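Local coordinates for protein kcn28 (Kitasatospora, PDB 6J31) that adopts the two-domain GT-B fold and belongs to the family of proteins resembling erythromycin biosynthesis protein CIII, at residues A113-L116 / A117-G121; A155-Y158 / R159-A163; T347-P350 / D351-R354. All coordinates share one frame; numbering follows the deposited sequence.

Contact 1 (A113-L116 / A117-G121); sequences ARVL and AMNWG
Ala113 to Leu116 and Ala117 to Trp120 are joined by four successive i to i+4 hydrogen bonds of an alpha helix, from Ala117 N to Ala113 O (2.8 Å) through to Trp120 N to Leu116 O (3.1 Å). The same spacing brings Leu116 beneath the Trp120 indole. Leu116 CD2 sits over one face of the six-membered ring, 3.2 Å from its centroid and 9° off the normal, a CH-pi contact in which the methyl lies above the middle of the ring; CD1 leans toward the far rim, 3.7 Å from Trp120 CZ3. The approach is shorter than usual for a methyl over a ring, and Leu116 is away from staggered values in both torsions, so the exact seating of CD2 is doubtful. Arg100 adds a cation-pi contact to the indole. The helix is the crossover of a beta-alpha-beta unit, running from strand 103-107 to strand 124-128 in the parallel N-terminal sheet of the GT-B fold. Leu116 and Ala117 press on Phe104 of the first strand, while Val115 and Leu116 also reach Leu89 of helix 74-96. Further round the helix, Arg114 stretches out with its CG anti to the backbone N (chi1 177°), and Met118 SD comes obliquely to this extended chain, 4.0 Å from Arg114 NE and equally far from CG. Arg114 NH1 makes weak hydrogen bonds to the carbonyls of Asp177 and Leu181 beyond. Ala117 CB is tucked against the turn below it, 3.5 Å from Arg114 O. Gly121 then takes a positive phi and closes the helix with a Schellman motif, in which its own N-H makes a weak bond to Met118 O.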
loop_
_atom_site.group_PDB
_atom_site.type_symbol
_atom_site.label_atom_id
_atom_site.label_comp_id
_atom_site.label_asym_id
_atom_site.label_seq_id
_atom_site.Cartn_x
_atom_site.Cartn_y
_atom_site.Cartn_z
ATOM N N ALA A 113 -2.625 -11.890 -14.687
ATOM C CA ALA A 113 -1.944 -11.323 -15.843
ATOM C C ALA A 113 -0.640 -12.052 -16.134
ATOM O O ALA A 113 -0.261 -12.195 -17.301
ATOM C CB ALA A 113 -1.689 -9.830 -15.625
ATOM N N ARG A 114 0.059 -12.527 -15.098
ATOM C CA ARG A 114 1.269 -13.306 -15.340
ATOM C C ARG A 114 0.946 -14.636 -16.011
ATOM O O ARG A 114 1.662 -15.065 -16.923
ATOM C CB ARG A 114 2.022 -13.552 -14.036
ATOM C CG ARG A 114 3.246 -14.428 -14.206
ATOM C CD ARG A 114 3.872 -14.785 -12.869
ATOM N NE ARG A 114 5.106 -15.545 -13.043
ATOM C CZ ARG A 114 5.799 -16.101 -12.054
ATOM N NH1 ARG A 114 5.382 -16.007 -10.799
ATOM N NH2 ARG A 114 6.915 -16.760 -12.327
ATOM N N VAL A 115 -0.141 -15.289 -15.586
ATOM C CA VAL A 115 -0.560 -16.528 -16.235
ATOM C C VAL A 115 -0.813 -16.274 -17.710
ATOM O O VAL A 115 -0.385 -17.045 -18.577
ATOM C CB VAL A 115 -1.810 -17.103 -15.542
ATOM C CG1 VAL A 115 -2.324 -18.332 -16.291
ATOM C CG2 VAL A 115 -1.521 -17.429 -14.082
ATOM N N LEU A 116 -1.481 -15.161 -18.012
ATOM C CA LEU A 116 -1.728 -14.784 -19.395
ATOM C C LEU A 116 -0.413 -14.528 -20.122
ATOM O O LEU A 116 -0.221 -14.976 -21.260
ATOM C CB LEU A 116 -2.620 -13.543 -19.416
ATOM C CG LEU A 116 -3.616 -13.319 -20.552
ATOM C CD1 LEU A 116 -3.781 -11.842 -20.884
ATOM C CD2 LEU A 116 -3.287 -14.150 -21.776
ATOM N N ALA A 117 0.522 -13.842 -19.459
ATOM C CA ALA A 117 1.813 -13.557 -20.073
ATOM C C ALA A 117 2.581 -14.839 -20.356
ATOM O O ALA A 117 3.267 -14.950 -21.378
ATOM C CB ALA A 117 2.624 -12.623 -19.176
ATOM N N MET A 118 2.492 -15.815 -19.451
ATOM C CA MET A 118 3.152 -17.095 -19.680
ATOM C C MET A 118 2.549 -17.826 -20.878
ATOM O O MET A 118 3.278 -18.426 -21.677
ATOM C CB MET A 118 3.070 -17.944 -18.413
ATOM C CG MET A 118 4.026 -17.475 -17.320
ATOM S SD MET A 118 3.621 -18.102 -15.681
ATOM C CE MET A 118 4.333 -19.744 -15.773
ATOM N N ASN A 119 1.222 -17.761 -21.036
ATOM C CA ASN A 119 0.568 -18.410 -22.172
ATOM C C ASN A 119 1.056 -17.839 -23.502
ATOM O O ASN A 119 1.248 -18.581 -24.470
ATOM C CB ASN A 119 -0.953 -18.254 -22.069
ATOM C CG ASN A 119 -1.575 -19.107 -20.969
ATOM O OD1 ASN A 119 -0.973 -20.059 -20.481
ATOM N ND2 ASN A 119 -2.797 -18.764 -20.582
ATOM N N TRP A 120 1.252 -16.523 -23.569
ATOM C CA TRP A 120 1.552 -15.834 -24.816
ATOM C C TRP A 120 3.031 -15.536 -25.009
ATOM O O TRP A 120 3.390 -14.870 -25.986
ATOM C CB TRP A 120 0.756 -14.530 -24.901
ATOM C CG TRP A 120 -0.719 -14.715 -25.008
ATOM C CD1 TRP A 120 -1.383 -15.868 -25.312
ATOM C CD2 TRP A 120 -1.718 -13.701 -24.865
ATOM N NE1 TRP A 120 -2.737 -15.638 -25.347
ATOM C CE2 TRP A 120 -2.968 -14.313 -25.080
ATOM C CE3 TRP A 120 -1.677 -12.336 -24.568
ATOM C CZ2 TRP A 120 -4.166 -13.605 -25.008
ATOM C CZ3 TRP A 120 -2.867 -11.638 -24.492
ATOM C CH2 TRP A 120 -4.095 -12.272 -24.710
ATOM N N GLY A 121 3.891 -16.020 -24.120
ATOM C CA GLY A 121 5.314 -15.741 -24.230
ATOM C C GLY A 121 5.645 -14.266 -24.171
ATOM O O GLY A 121 6.533 -13.798 -24.897
#

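Contact 2 (A155-Y158 / R159-A163); sequences AAHY and RRFDA
Ala155 to Tyr158 and Arg159 to Asp162 form consecutive turns of one alpha helix, tied by four i to i+4 bonds that range from Phe161 N to His157 O at 2.9 Å to Asp162 N to Tyr158 O at 3.1 Å. His157 and Phe161, one turn apart, lie side by side and point the same way. The imidazole NE2 comes to the edge of the phenyl ring, in its plane, 4.0 Å from Phe161 CD2, so the two rings meet without a stack. Both side chains swing CG away from their own backbone N (chi1 164° in His157), which aims them at Leu82 on helix 74-96. Within the first turn the Tyr158 ring receives His157 CD2 over the centre of one face, 4.0 Å above its plane, and its hydroxyl is hydrogen-bonded to the backbone of the bound peptide. Phe161 packs on a modified side chain of that peptide. On the exposed side, Arg159, its CG beside its own backbone N, passes Ala155 O at 3.3 Å with CG and then extends away from the turn. Asp162 sets its carboxylate carbon CG 3.3 Å from Tyr158 O. The inner polar groups are directed to another helix: His157 ND1 is hydrogen-bonded to Asp79 OD1, and Arg160 makes a salt bridge to Asp83. With His157 ND1 5.2 Å from Arg160 NH2, the arginine might oppose protonation of the imidazole. Asp79 also forms a long, weak ion pair with Arg160, so it probably offsets part of the positive charge near the imidazole, whose protonation is not settled.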
loop_
_atom_site.group_PDB
_atom_site.type_symbol
_atom_site.label_atom_id
_atom_site.label_comp_id
_atom_site.label_asym_id
_atom_site.label_seq_id
_atom_site.Cartn_x
_atom_site.Cartn_y
_atom_site.Cartn_z
ATOM N N ALA A 155 -7.884 -27.564 2.523
ATOM C CA ALA A 155 -7.418 -28.537 1.539
ATOM C C ALA A 155 -8.208 -28.437 0.240
ATOM O O ALA A 155 -7.653 -28.623 -0.848
ATOM C CB ALA A 155 -7.497 -29.950 2.114
ATOM N N ALA A 156 -9.514 -28.169 0.334
ATOM C CA ALA A 156 -10.309 -27.969 -0.874
ATOM C C ALA A 156 -9.857 -26.723 -1.624
ATOM O O ALA A 156 -9.820 -26.710 -2.860
ATOM C CB ALA A 156 -11.793 -27.872 -0.523
ATOM N N HIS A 157 -9.508 -25.665 -0.888
ATOM C CA HIS A 157 -9.074 -24.423 -1.518
ATOM C C HIS A 157 -7.794 -24.627 -2.319
ATOM O O HIS A 157 -7.706 -24.223 -3.484
ATOM C CB HIS A 157 -8.879 -23.342 -0.457
ATOM C CG HIS A 157 -8.084 -22.170 -0.937
ATOM N ND1 HIS A 157 -8.662 -21.066 -1.526
ATOM C CD2 HIS A 157 -6.750 -21.936 -0.924
ATOM C CE1 HIS A 157 -7.717 -20.202 -1.856
ATOM N NE2 HIS A 157 -6.549 -20.707 -1.502
ATOM N N TYR A 158 -6.783 -25.242 -1.703
ATOM C CA TYR A 158 -5.516 -25.450 -2.399
ATOM C C TYR A 158 -5.668 -26.397 -3.582
ATOM O O TYR A 158 -4.919 -26.292 -4.561
ATOM C CB TYR A 158 -4.462 -25.963 -1.419
ATOM C CG TYR A 158 -3.889 -24.861 -0.561
ATOM C CD1 TYR A 158 -2.910 -24.012 -1.056
ATOM C CD2 TYR A 158 -4.343 -24.654 0.736
ATOM C CE1 TYR A 158 -2.389 -22.997 -0.283
ATOM C CE2 TYR A 158 -3.826 -23.640 1.519
ATOM C CZ TYR A 158 -2.847 -22.815 1.001
ATOM O OH TYR A 158 -2.319 -21.801 1.764
ATOM N N ARG A 159 -6.611 -27.335 -3.512
ATOM C CA ARG A 159 -6.869 -28.193 -4.661
ATOM C C ARG A 159 -7.481 -27.403 -5.813
ATOM O O ARG A 159 -7.128 -27.620 -6.977
ATOM C CB ARG A 159 -7.771 -29.350 -4.254
ATOM C CG ARG A 159 -7.039 -30.461 -3.552
ATOM C CD ARG A 159 -7.988 -31.566 -3.155
ATOM N NE ARG A 159 -7.269 -32.696 -2.588
ATOM C CZ ARG A 159 -6.627 -33.600 -3.320
ATOM N NH1 ARG A 159 -6.621 -33.499 -4.645
ATOM N NH2 ARG A 159 -5.981 -34.600 -2.735
ATOM N N ARG A 160 -8.419 -26.501 -5.512
ATOM C CA ARG A 160 -9.018 -25.688 -6.562
ATOM C C ARG A 160 -7.983 -24.759 -7.180
ATOM O O ARG A 160 -7.993 -24.522 -8.395
ATOM C CB ARG A 160 -10.194 -24.893 -6.000
ATOM C CG ARG A 160 -10.983 -24.126 -7.037
ATOM C CD ARG A 160 -12.319 -23.678 -6.483
ATOM N NE ARG A 160 -12.193 -22.541 -5.578
ATOM C CZ ARG A 160 -12.687 -21.332 -5.824
ATOM N NH1 ARG A 160 -13.313 -21.092 -6.968
ATOM N NH2 ARG A 160 -12.535 -20.356 -4.937
ATOM N N PHE A 161 -7.087 -24.219 -6.354
ATOM C CA PHE A 161 -6.028 -23.353 -6.853
ATOM C C PHE A 161 -5.125 -24.109 -7.825
ATOM O O PHE A 161 -4.831 -23.625 -8.924
ATOM C CB PHE A 161 -5.243 -22.794 -5.661
ATOM C CG PHE A 161 -4.598 -21.461 -5.916
ATOM C CD1 PHE A 161 -4.068 -21.148 -7.155
ATOM C CD2 PHE A 161 -4.550 -20.507 -4.909
ATOM C CE1 PHE A 161 -3.483 -19.919 -7.384
ATOM C CE2 PHE A 161 -3.968 -19.272 -5.132
ATOM C CZ PHE A 161 -3.434 -18.976 -6.372
ATOM N N ASP A 162 -4.694 -25.317 -7.443
ATOM C CA ASP A 162 -3.847 -26.110 -8.329
ATOM C C ASP A 162 -4.579 -26.477 -9.610
ATOM O O ASP A 162 -3.977 -26.518 -10.688
ATOM C CB ASP A 162 -3.355 -27.374 -7.625
ATOM C CG ASP A 162 -2.343 -27.076 -6.544
ATOM O OD1 ASP A 162 -1.808 -25.948 -6.534
ATOM O OD2 ASP A 162 -2.060 -27.975 -5.726
ATOM N N ALA A 163 -5.876 -26.769 -9.508
ATOM C CA ALA A 163 -6.652 -27.089 -10.698
ATOM C C ALA A 163 -6.754 -25.892 -11.633
ATOM O O ALA A 163 -6.717 -26.049 -12.861
ATOM C CB ALA A 163 -8.039 -27.571 -10.300
#

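Contact 3 (T347-P350 / D351-R354); sequences TVTP and DRLR
Asp351 stands in the first turn of a helix, where its backbone N meets the methyl CG2 of Thr349 at 3.3 Å. Thr349 holds the N-cap position, yet its side chain makes no capping bond: the methyl, anti to the backbone N, leans over the opening turn while OG1 is turned elsewhere. The carboxylate of Asp351 lies near the start of the helix, a place that would probably suit its negative charge. Arg352 bends back at chi3 (59°) to run across the loop. Its CD passes 3.8 Å from Thr349 CB, and the guanidinium then lies over the main chain, with Val348 CA 3.6 Å above one face and offset toward the rim. NH2 donates a weak but nearly straight bond to Thr347 OG1, 3.3 Å away, which lies at the guanidinium edge, in its plane. NH2 also lies unusually close to Thr347 O at a poor angle, so the position of this exposed end is doubtful. Leu353 N makes the first i to i+4 bond of the helix, to Thr349 O at 2.8 Å and 174°. Its CB also packs on Val348 CG2 at 3.7 Å, an apolar contact. Arg354 continues the pattern with a bond from N to Pro350 O (3.0 Å), and its bent side chain forms a salt bridge from NE to Asp351 OD1, 3.6 Å long. The loop and helix 350-362 follow strand 340-342 of the C-terminal sheet; Val348 and Leu353 both rest on Ile343 just past that strand and on Phe245 and Val252, respectively, of helix 243-253.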
loop_
_atom_site.group_PDB
_atom_site.type_symbol
_atom_site.label_atom_id
_atom_site.label_comp_id
_atom_site.label_asym_id
_atom_site.label_seq_id
_atom_site.Cartn_x
_atom_site.Cartn_y
_atom_site.Cartn_z
ATOM N N THR A 347 -5.645 -0.834 24.428
ATOM C CA THR A 347 -5.092 -0.643 25.760
ATOM C C THR A 347 -4.433 0.715 25.975
ATOM O O THR A 347 -3.916 0.961 27.069
ATOM C CB THR A 347 -4.087 -1.760 26.068
ATOM O OG1 THR A 347 -2.846 -1.489 25.403
ATOM C CG2 THR A 347 -4.627 -3.100 25.598
ATOM N N VAL A 348 -4.423 1.601 24.976
ATOM C CA VAL A 348 -3.731 2.877 25.124
ATOM C C VAL A 348 -4.480 3.776 26.104
ATOM O O VAL A 348 -5.717 3.850 26.098
ATOM C CB VAL A 348 -3.535 3.557 23.756
ATOM C CG1 VAL A 348 -4.870 3.830 23.068
ATOM C CG2 VAL A 348 -2.708 4.832 23.906
ATOM N N THR A 349 -3.710 4.469 26.984
ATOM C CA THR A 349 -4.081 5.395 28.044
ATOM C C THR A 349 -3.893 6.842 27.588
ATOM O O THR A 349 -3.049 7.119 26.729
ATOM C CB THR A 349 -3.213 5.104 29.283
ATOM O OG1 THR A 349 -3.789 4.027 30.033
ATOM C CG2 THR A 349 -3.022 6.321 30.188
ATOM N N PRO A 350 -4.678 7.793 28.119
ATOM C CA PRO A 350 -4.462 9.204 27.745
ATOM C C PRO A 350 -3.057 9.715 28.027
ATOM O O PRO A 350 -2.489 10.420 27.184
ATOM C CB PRO A 350 -5.522 9.940 28.576
ATOM C CG PRO A 350 -6.621 8.943 28.712
ATOM C CD PRO A 350 -5.939 7.609 28.861
ATOM N N ASP A 351 -2.475 9.398 29.187
ATOM C CA ASP A 351 -1.086 9.787 29.426
ATOM C C ASP A 351 -0.124 9.017 28.532
ATOM O O ASP A 351 0.865 9.581 28.054
ATOM C CB ASP A 351 -0.704 9.637 30.898
ATOM C CG ASP A 351 -0.907 10.924 31.681
ATOM O OD1 ASP A 351 -1.321 11.932 31.066
ATOM O OD2 ASP A 351 -0.627 10.937 32.899
ATOM N N ARG A 352 -0.376 7.725 28.310
ATOM C CA ARG A 352 0.505 6.950 27.441
ATOM C C ARG A 352 0.520 7.523 26.027
ATOM O O ARG A 352 1.587 7.704 25.429
ATOM C CB ARG A 352 0.048 5.492 27.396
ATOM C CG ARG A 352 0.546 4.571 28.487
ATOM C CD ARG A 352 -0.078 3.203 28.236
ATOM N NE ARG A 352 0.260 2.647 26.926
ATOM C CZ ARG A 352 -0.364 1.606 26.380
ATOM N NH1 ARG A 352 -0.007 1.171 25.176
ATOM N NH2 ARG A 352 -1.342 0.992 27.035
ATOM N N LEU A 353 -0.662 7.803 25.470
ATOM C CA LEU A 353 -0.721 8.391 24.136
ATOM C C LEU A 353 -0.077 9.772 24.121
ATOM O O LEU A 353 0.625 10.128 23.169
ATOM C CB LEU A 353 -2.175 8.455 23.646
ATOM C CG LEU A 353 -2.575 9.019 22.264
ATOM C CD1 LEU A 353 -2.485 10.544 22.137
ATOM C CD2 LEU A 353 -1.771 8.345 21.160
ATOM N N ARG A 354 -0.310 10.567 25.167
ATOM C CA ARG A 354 0.259 11.911 25.220
ATOM C C ARG A 354 1.777 11.873 25.330
ATOM O O ARG A 354 2.467 12.707 24.731
ATOM C CB ARG A 354 -0.350 12.697 26.380
ATOM C CG ARG A 354 0.100 14.149 26.439
ATOM C CD ARG A 354 -0.149 14.748 27.808
ATOM N NE ARG A 354 0.537 13.998 28.852
ATOM C CZ ARG A 354 1.748 14.289 29.308
ATOM N NH1 ARG A 354 2.293 13.544 30.260
ATOM N NH2 ARG A 354 2.415 15.327 28.818
#

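In the fold
Contacts 1 and 2 both belong to the N-terminal half, their centres about 21 Å apart, and both helices pack on helix 74-96. Contact 1 is the core one, part of a beta-alpha-beta crossover and built mainly from apolar and aromatic groups. Contact 2 is half buried: its inner aromatic side reaches helix 74-96 and the bound peptide through polar groups as well, whereas its outer side is charged. Contact 3 lies in the C-terminal domain, about 51 Å from contact 1 and 46 Å from contact 2 between centres. There, at the surface, a helix start carries two arginines with local partners, one weakly bonded to the loop and one paired with Asp351, and a single buried leucine.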